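Long-range contact in putative uncharacterized protein (Photobacterium profundum, PDB 3R87), which is a hot-dog-fold protein of the 4-hydroxybenzoyl-CoA thioesterase family and probably hydrolyses thioesters: residues M3-Y15 against V70-T83. Sequence-based numbering, arbitrary orientation.
Sequences MSKIYHHPVQIYY and VEFAEICDIRTSFT
Asp77 OD2 accepts two hydrogen bonds, one from each strand. His8 ND1 donates across the contact to the syn lone pair of Asp77 OD2 at 2.7 Å. The imidazole and carboxylate planes lie 19° apart, nearly coplanar. Arg79 NE, two residues along the same strand, meets Asp77 OD2 at 2.8 Å from above the carboxylate plane and makes a salt bridge. The three side chains share a face of the sheet, and CG anti to the backbone N (chi1 -170°) brings the Asp77 carboxylate nearer strand 7-12. Two donors on one oxygen probably stabilise its negative charge, while the ND1 bond, in the ring plane, helps fix the His8 ring.

Tyr7-Thr80, His9-Ile78 and Val11-Cys76 are the hydrogen-bonded antiparallel pairs. Before strand 7-12, Ser4 bonds Phe82 twice: its N reaches Phe82 O at 2.8 Å, and its OG accepts from Phe82 N at 2.9 Å. Ser4 CB sits over one face of the Phe82 ring, 3.9 Å from the centroid, a CH-pi contact. At the other end Ile13 bonds the type II turn 71-74: Ala73 N gives to Ile13 O at 2.9 Å. The CG1 branch of Ile13 packs on Val70 CG1 at 3.8 Å.

Tyr14 OH hydrogen-bonds NE2 of His39 of a second subunit. Strand 7-12 pairs with 75-85 in the antiparallel hot-dog sheet, and strand 89-97 flanks the latter. Tyr7, Ile78 and Thr80 turn to helix 28-41, where His9 stacks on His39.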
ATOM      1  N   MET A   3      11.520  12.129  28.250  1.00 31.39           N
ATOM      2  CA  MET A   3      11.228  10.967  27.257  1.00 29.61           C
ATOM      3  C   MET A   3      10.912   9.637  27.975  1.00 24.38           C
ATOM      4  O   MET A   3      11.523   9.297  29.052  1.00 27.30           O
ATOM      5  CB  MET A   3      12.403  10.710  26.233  1.00 32.41           C
ATOM      6  CG  MET A   3      12.192   9.934  25.007  0.50 31.51           C
ATOM      7  SD  MET A   3      12.117  10.581  23.233  0.50 35.55           S
ATOM      8  CE  MET A   3      10.550  11.040  22.979  0.50 15.59           C
ATOM      9  N   SER A   4       9.958   8.885  27.455  1.00 19.87           N
ATOM     10  CA  SER A   4       9.577   7.593  28.030  1.00 17.32           C
ATOM     11  C   SER A   4      10.705   6.624  27.847  1.00 17.91           C
ATOM     12  O   SER A   4      11.633   6.861  27.092  1.00 19.07           O
ATOM     13  CB  SER A   4       8.331   7.098  27.320  1.00 16.46           C
ATOM     14  OG  SER A   4       8.657   6.716  25.992  1.00 13.58           O
ATOM     15  N   LYS A   5      10.558   5.422  28.443  1.00 17.80           N
ATOM     16  CA  LYS A   5      11.340   4.264  28.047  1.00 16.50           C
ATOM     17  C   LYS A   5      11.183   3.962  26.532  1.00 13.32           C
ATOM     18  O   LYS A   5      10.232   4.463  25.891  1.00 13.62           O
ATOM     19  CB  LYS A   5      10.975   3.039  28.832  1.00 18.96           C
ATOM     20  CG  LYS A   5       9.544   2.562  28.508  1.00 21.21           C
ATOM     21  CD  LYS A   5       9.219   1.250  29.276  1.00 30.41           C
ATOM     22  CE  LYS A   5       7.807   0.763  28.987  1.00 35.56           C
ATOM     23  NZ  LYS A   5       7.396  -0.488  29.782  1.00 46.11           N
ATOM     24  N   ILE A   6      12.061   3.124  26.028  1.00 12.73           N
ATOM     25  CA  ILE A   6      11.972   2.623  24.675  1.00 11.60           C
ATOM     26  C   ILE A   6      11.043   1.413  24.628  1.00 10.82           C
ATOM     27  O   ILE A   6      11.191   0.473  25.382  1.00 13.78           O
ATOM     28  CB  ILE A   6      13.340   2.331  24.095  1.00 12.77           C
ATOM     29  CG1 ILE A   6      14.178   3.628  24.011  1.00 15.77           C
ATOM     30  CG2 ILE A   6      13.228   1.611  22.771  1.00 14.26           C
ATOM     31  CD1 ILE A   6      15.629   3.456  23.556  1.00 19.18           C
ATOM     32  N   TYR A   7      10.058   1.467  23.758  1.00  9.89           N
ATOM     33  CA  TYR A   7       9.157   0.363  23.442  1.00  9.92           C
ATOM     34  C   TYR A   7       9.664  -0.338  22.189  1.00  9.82           C
ATOM     35  O   TYR A   7      10.226   0.321  21.306  1.00 11.95           O
ATOM     36  CB  TYR A   7       7.729   0.883  23.194  1.00 11.09           C
ATOM     37  CG  TYR A   7       7.126   1.523  24.420  1.00 12.39           C
ATOM     38  CD1 TYR A   7       6.266   0.793  25.237  1.00 17.62           C
ATOM     39  CD2 TYR A   7       7.374   2.829  24.767  1.00 12.90           C
ATOM     40  CE1 TYR A   7       5.726   1.388  26.393  1.00 21.45           C
ATOM     41  CE2 TYR A   7       6.838   3.437  25.927  1.00 16.96           C
ATOM     42  CZ  TYR A   7       6.017   2.709  26.698  1.00 21.38           C
ATOM     43  OH  TYR A   7       5.486   3.282  27.828  1.00 28.14           O
ATOM     44  N   HIS A   8       9.431  -1.622  22.085  1.00  9.26           N
ATOM     45  CA  HIS A   8       9.884  -2.442  20.994  1.00  9.43           C
ATOM     46  C   HIS A   8       8.696  -3.077  20.283  1.00  9.35           C
ATOM     47  O   HIS A   8       7.818  -3.630  20.949  1.00 11.52           O
ATOM     48  CB  HIS A   8      10.809  -3.561  21.526  1.00 10.18           C
ATOM     49  CG  HIS A   8      12.040  -3.052  22.182  1.00 10.50           C
ATOM     50  ND1 HIS A   8      13.228  -2.958  21.538  1.00 10.93           N
ATOM     51  CD2 HIS A   8      12.244  -2.592  23.457  1.00 12.64           C
ATOM     52  CE1 HIS A   8      14.155  -2.452  22.371  1.00 12.18           C
ATOM     53  NE2 HIS A   8      13.563  -2.225  23.527  1.00 13.24           N
ATOM     54  N   HIS A   9       8.698  -3.060  18.947  1.00  9.19           N
ATOM     55  CA  HIS A   9       7.637  -3.684  18.149  1.00  9.24           C
ATOM     56  C   HIS A   9       8.265  -4.297  16.949  1.00  8.37           C
ATOM     57  O   HIS A   9       8.895  -3.618  16.171  1.00  8.84           O
ATOM     58  CB  HIS A   9       6.623  -2.586  17.719  1.00 11.16           C
ATOM     59  CG  HIS A   9       5.560  -3.111  16.773  1.00 12.73           C
ATOM     60  ND1 HIS A   9       4.675  -4.063  17.152  1.00 16.45           N
ATOM     61  CD2 HIS A   9       5.326  -2.884  15.425  1.00 13.63           C
ATOM     62  CE1 HIS A   9       3.934  -4.420  16.087  1.00 14.83           C
ATOM     63  NE2 HIS A   9       4.263  -3.662  15.043  1.00 15.47           N
ATOM     64  N   PRO A  10       8.112  -5.605  16.752  1.00  9.00           N
ATOM     65  CA  PRO A  10       8.757  -6.253  15.603  1.00  8.95           C
ATOM     66  C   PRO A  10       7.984  -6.009  14.327  1.00  8.85           C
ATOM     67  O   PRO A  10       6.753  -5.983  14.343  1.00 11.42           O
ATOM     68  CB  PRO A  10       8.726  -7.740  15.966  1.00 11.69           C
ATOM     69  CG  PRO A  10       7.519  -7.857  16.887  1.00 15.11           C
ATOM     70  CD  PRO A  10       7.401  -6.603  17.622  1.00 11.48           C
ATOM     71  N   VAL A  11       8.693  -5.890  13.219  1.00  8.24           N
ATOM     72  CA  VAL A  11       8.081  -5.818  11.902  0.75  8.54           C
ATOM     73  C   VAL A  11       8.839  -6.730  10.962  1.00  7.69           C
ATOM     74  O   VAL A  11      10.050  -6.541  10.755  1.00  9.08           O
ATOM     75  CB  VAL A  11       8.064  -4.352  11.340  0.75  9.77           C
ATOM     76  CG1 VAL A  11       7.663  -4.367   9.851  0.75 10.85           C
ATOM     77  CG2 VAL A  11       7.086  -3.546  12.185  0.75 10.98           C
ATOM     78  N   GLN A  12       8.133  -7.684  10.351  1.00  7.63           N
ATOM     79  CA  GLN A  12       8.732  -8.525   9.340  1.00  7.34           C
ATOM     80  C   GLN A  12       8.512  -7.897   7.964  1.00  6.91           C
ATOM     81  O   GLN A  12       7.446  -7.360   7.666  1.00  7.44           O
ATOM     82  CB  GLN A  12       8.156  -9.926   9.375  1.00  8.64           C
ATOM     83  CG  GLN A  12       8.790 -10.857   8.399  1.00  9.55           C
ATOM     84  CD  GLN A  12       8.626 -12.316   8.644  1.00  9.95           C
ATOM     85  OE1 GLN A  12       8.476 -12.757   9.802  1.00 11.62           O
ATOM     86  NE2 GLN A  12       8.704 -13.106   7.612  1.00 10.52           N
ATOM     87  N   ILE A  13       9.531  -8.008   7.107  1.00  7.23           N
ATOM     88  CA  ILE A  13       9.518  -7.446   5.753  1.00  6.93           C
ATOM     89  C   ILE A  13       9.095  -8.532   4.762  1.00  6.88           C
ATOM     90  O   ILE A  13       9.815  -9.532   4.579  1.00  7.73           O
ATOM     91  CB  ILE A  13      10.897  -6.889   5.410  1.00  7.83           C
ATOM     92  CG1 ILE A  13      11.359  -5.850   6.450  1.00  8.90           C
ATOM     93  CG2 ILE A  13      10.911  -6.313   3.997  1.00  7.88           C
ATOM     94  CD1 ILE A  13      10.380  -4.734   6.723  1.00  9.27           C
ATOM     95  N   TYR A  14       7.960  -8.327   4.116  1.00  6.94           N
ATOM     96  CA  TYR A  14       7.376  -9.256   3.160  1.00  7.38           C
ATOM     97  C   TYR A  14       7.480  -8.676   1.749  1.00  7.02           C
ATOM     98  O   TYR A  14       7.975  -7.559   1.537  1.00  7.39           O
ATOM     99  CB  TYR A  14       5.902  -9.502   3.515  1.00  7.45           C
ATOM    100  CG  TYR A  14       5.688 -10.078   4.883  1.00  7.39           C
ATOM    101  CD1 TYR A  14       5.772 -11.478   5.087  1.00  8.01           C
ATOM    102  CD2 TYR A  14       5.337  -9.288   5.949  1.00  7.59           C
ATOM    103  CE1 TYR A  14       5.507 -12.018   6.353  1.00  8.59           C
ATOM    104  CE2 TYR A  14       5.095  -9.825   7.204  1.00  8.46           C
ATOM    105  CZ  TYR A  14       5.157 -11.201   7.392  1.00  8.44           C
ATOM    106  OH  TYR A  14       4.879 -11.719   8.630  1.00 10.89           O
ATOM    107  N   TYR A  15       6.962  -9.390   0.739  1.00  7.70           N
ATOM    108  CA  TYR A  15       6.981  -8.865  -0.616  1.00  7.89           C
ATOM    109  C   TYR A  15       6.248  -7.523  -0.738  1.00  7.20           C
ATOM    110  O   TYR A  15       6.637  -6.685  -1.549  1.00  8.50           O
ATOM    111  CB  TYR A  15       6.343  -9.867  -1.599  1.00  9.12           C
ATOM    112  CG  TYR A  15       7.323 -10.871  -2.170  1.00  9.79           C
ATOM    113  CD1 TYR A  15       7.720 -11.978  -1.502  1.00 11.36           C
ATOM    114  CD2 TYR A  15       7.822 -10.671  -3.429  1.00 15.52           C
ATOM    115  CE1 TYR A  15       8.648 -12.901  -2.090  1.00 13.60           C
ATOM    116  CE2 TYR A  15       8.725 -11.582  -4.024  1.00 19.67           C
ATOM    117  CZ  TYR A  15       9.154 -12.626  -3.297  1.00 16.56           C
ATOM    118  OH  TYR A  15      10.044 -13.557  -3.844  1.00 25.19           O
ATOM    119  N   VAL A  70      16.666  -1.676   4.116  1.00  8.22           N
ATOM    120  CA  VAL A  70      16.155  -2.817   4.833  1.00  8.33           C
ATOM    121  C   VAL A  70      15.738  -3.870   3.794  1.00  8.18           C
ATOM    122  O   VAL A  70      15.164  -3.547   2.756  1.00  8.57           O
ATOM    123  CB  VAL A  70      15.005  -2.399   5.727  1.00  8.47           C
ATOM    124  CG1 VAL A  70      14.352  -3.560   6.416  1.00 10.20           C
ATOM    125  CG2 VAL A  70      15.441  -1.321   6.775  1.00  9.68           C
ATOM    126  N   GLU A  71      16.006  -5.147   4.086  1.00  9.08           N
ATOM    127  CA  GLU A  71      15.848  -6.203   3.112  1.00  9.32           C
ATOM    128  C   GLU A  71      14.726  -7.180   3.427  1.00  8.18           C
ATOM    129  O   GLU A  71      14.293  -7.365   4.566  1.00  8.71           O
ATOM    130  CB  GLU A  71      17.159  -6.969   2.960  1.00 12.77           C
ATOM    131  CG  GLU A  71      18.239  -6.045   2.404  1.00 16.33           C
ATOM    132  CD  GLU A  71      19.590  -6.636   2.329  1.00 24.40           C
ATOM    133  OE1 GLU A  71      19.755  -7.826   2.463  1.00 28.09           O
ATOM    134  OE2 GLU A  71      20.558  -5.859   2.223  1.00 29.79           O
ATOM    135  N   PHE A  72      14.243  -7.828   2.363  1.00  9.05           N
ATOM    136  CA  PHE A  72      13.242  -8.883   2.453  1.00  8.63           C
ATOM    137  C   PHE A  72      13.589  -9.910   3.506  1.00  8.11           C
ATOM    138  O   PHE A  72      14.747 -10.371   3.588  1.00  9.14           O
ATOM    139  CB  PHE A  72      13.124  -9.570   1.087  1.00  8.97           C
ATOM    140  CG  PHE A  72      12.201 -10.745   1.108  1.00  9.10           C
ATOM    141  CD1 PHE A  72      10.850 -10.612   1.370  1.00  9.09           C
ATOM    142  CD2 PHE A  72      12.703 -12.013   0.838  1.00 10.55           C
ATOM    143  CE1 PHE A  72      10.000 -11.717   1.407  1.00  9.90           C
ATOM    144  CE2 PHE A  72      11.830 -13.119   0.882  1.00 11.96           C
ATOM    145  CZ  PHE A  72      10.514 -12.972   1.148  1.00 11.25           C
ATOM    146  N   ALA A  73      12.574 -10.292   4.261  1.00  8.12           N
ATOM    147  CA  ALA A  73      12.599 -11.386   5.252  1.00  9.00           C
ATOM    148  C   ALA A  73      13.313 -10.996   6.532  1.00  9.01           C
ATOM    149  O   ALA A  73      13.353 -11.800   7.458  1.00 11.11           O
ATOM    150  CB  ALA A  73      13.139 -12.695   4.653  1.00 10.51           C
ATOM    151  N   GLU A  74      13.838  -9.788   6.660  1.00  8.76           N
ATOM    152  CA  GLU A  74      14.324  -9.303   7.934  1.00  8.94           C
ATOM    153  C   GLU A  74      13.164  -9.094   8.894  1.00  8.63           C
ATOM    154  O   GLU A  74      12.094  -8.609   8.482  1.00  9.94           O
ATOM    155  CB  GLU A  74      15.161  -8.046   7.774  1.00  9.66           C
ATOM    156  CG  GLU A  74      16.440  -8.355   7.027  1.00 10.81           C
ATOM    157  CD  GLU A  74      17.394  -7.217   6.786  1.00 11.35           C
ATOM    158  OE1 GLU A  74      18.550  -7.557   6.363  1.00 14.48           O
ATOM    159  OE2 GLU A  74      17.031  -6.033   6.822  1.00 11.12           O
ATOM    160  N   ILE A  75      13.403  -9.379  10.170  1.00  8.70           N
ATOM    161  CA  ILE A  75      12.528  -8.972  11.229  1.00  9.22           C
ATOM    162  C   ILE A  75      13.221  -7.813  11.923  1.00  9.12           C
ATOM    163  O   ILE A  75      14.220  -7.991  12.614  1.00 11.54           O
ATOM    164  CB  ILE A  75      12.142 -10.086  12.196  1.00 10.46           C
ATOM    165  CG1 ILE A  75      11.453 -11.246  11.413  1.00 12.17           C
ATOM    166  CG2 ILE A  75      11.187  -9.498  13.257  1.00 14.36           C
ATOM    167  CD1 ILE A  75      11.169 -12.452  12.310  1.00 16.51           C
ATOM    168  N   CYS A  76      12.727  -6.618  11.677  1.00  9.10           N
ATOM    169  CA  CYS A  76      13.287  -5.411  12.273  0.90  9.02           C
ATOM    170  C   CYS A  76      12.608  -5.121  13.575  1.00  8.84           C
ATOM    171  O   CYS A  76      11.526  -5.629  13.895  1.00 11.43           O
ATOM    172  CB  CYS A  76      13.051  -4.254  11.332  0.90 11.02           C
ATOM    173  SG  CYS A  76      14.025  -4.365   9.820  0.90 13.57           S
ATOM    174  N   ASP A  77      13.290  -4.330  14.410  1.00  8.82           N
ATOM    175  CA  ASP A  77      12.719  -3.821  15.654  1.00  8.50           C
ATOM    176  C   ASP A  77      12.397  -2.358  15.472  1.00  8.34           C
ATOM    177  O   ASP A  77      13.285  -1.561  15.154  1.00 10.11           O
ATOM    178  CB  ASP A  77      13.728  -4.003  16.787  1.00  9.57           C
ATOM    179  CG  ASP A  77      13.176  -3.732  18.166  1.00  9.85           C
ATOM    180  OD1 ASP A  77      11.967  -3.636  18.353  1.00 12.02           O
ATOM    181  OD2 ASP A  77      14.020  -3.621  19.092  1.00 11.27           O
ATOM    182  N   ILE A  78      11.132  -1.993  15.656  1.00  7.89           N
ATOM    183  CA  ILE A  78      10.742  -0.594  15.708  1.00  7.99           C
ATOM    184  C   ILE A  78      10.852  -0.165  17.174  1.00  7.58           C
ATOM    185  O   ILE A  78      10.220  -0.767  18.031  1.00  9.32           O
ATOM    186  CB  ILE A  78       9.320  -0.344  15.183  1.00  8.94           C
ATOM    187  CG1 ILE A  78       9.044  -1.040  13.874  1.00 10.44           C
ATOM    188  CG2 ILE A  78       9.046   1.133  15.193  1.00  9.62           C
ATOM    189  CD1 ILE A  78       9.928  -0.572  12.804  1.00 12.93           C
ATOM    190  N   ARG A  79      11.660   0.852  17.422  1.00  7.52           N
ATOM    191  CA  ARG A  79      11.964   1.297  18.795  1.00  7.84           C
ATOM    192  C   ARG A  79      11.404   2.684  18.957  1.00  8.17           C
ATOM    193  O   ARG A  79      11.795   3.613  18.209  1.00  8.57           O
ATOM    194  CB  ARG A  79      13.463   1.245  19.004  1.00  8.50           C
ATOM    195  CG  ARG A  79      14.013  -0.150  18.869  1.00  8.85           C
ATOM    196  CD  ARG A  79      15.477  -0.253  19.228  1.00  9.33           C
ATOM    197  NE  ARG A  79      15.941  -1.606  19.065  1.00  9.47           N
ATOM    198  CZ  ARG A  79      17.219  -1.958  19.149  1.00  9.13           C
ATOM    199  NH1 ARG A  79      18.150  -0.998  19.374  1.00  9.96           N
ATOM    200  NH2 ARG A  79      17.563  -3.210  18.972  1.00 10.85           N
ATOM    201  N   THR A  80      10.522   2.867  19.930  1.00  8.07           N
ATOM    202  CA  THR A  80       9.723   4.070  20.057  1.00  8.40           C
ATOM    203  C   THR A  80       9.801   4.633  21.468  1.00  8.69           C
ATOM    204  O   THR A  80       9.659   3.885  22.436  1.00  9.62           O
ATOM    205  CB  THR A  80       8.242   3.728  19.765  1.00  8.93           C
ATOM    206  OG1 THR A  80       8.130   3.267  18.416  1.00  9.00           O
ATOM    207  CG2 THR A  80       7.299   4.895  19.945  1.00 10.53           C
ATOM    208  N   SER A  81       9.937   5.933  21.587  1.00  9.62           N
ATOM    209  CA  SER A  81       9.712   6.624  22.833  0.75  9.92           C
ATOM    210  C   SER A  81       8.852   7.852  22.579  1.00 10.25           C
ATOM    211  O   SER A  81       8.722   8.309  21.435  1.00 10.84           O
ATOM    212  CB  SER A  81      11.028   7.019  23.531  0.75 11.45           C
ATOM    213  OG  SER A  81      11.704   7.931  22.721  0.75 12.16           O
ATOM    214  N   PHE A  82       8.234   8.393  23.623  1.00 11.86           N
ATOM    215  CA  PHE A  82       7.397   9.579  23.533  1.00 12.23           C
ATOM    216  C   PHE A  82       7.689  10.522  24.620  1.00 13.42           C
ATOM    217  O   PHE A  82       8.163  10.149  25.718  1.00 14.40           O
ATOM    218  CB  PHE A  82       5.846   9.265  23.511  1.00 14.62           C
ATOM    219  CG  PHE A  82       5.340   8.678  24.772  1.00 15.83           C
ATOM    220  CD1 PHE A  82       5.256   7.272  25.014  1.00 15.27           C
ATOM    221  CD2 PHE A  82       4.904   9.545  25.808  1.00 18.39           C
ATOM    222  CE1 PHE A  82       4.785   6.766  26.203  1.00 17.34           C
ATOM    223  CE2 PHE A  82       4.474   8.984  27.008  1.00 20.10           C
ATOM    224  CZ  PHE A  82       4.372   7.572  27.206  1.00 19.83           C
ATOM    225  N   THR A  83       7.392  11.793  24.357  1.00 15.42           N
ATOM    226  CA  THR A  83       7.410  12.823  25.376  0.75 19.23           C
ATOM    227  C   THR A  83       6.194  13.714  25.107  1.00 17.78           C
ATOM    228  O   THR A  83       5.805  13.996  24.017  1.00 19.57           O
ATOM    229  CB  THR A  83       8.669  13.661  25.252  0.75 23.70           C
ATOM    230  OG1 THR A  83       8.548  14.594  24.268  0.75 29.23           O
ATOM    231  CG2 THR A  83       9.895  12.868  24.771  0.75 19.76           C
TER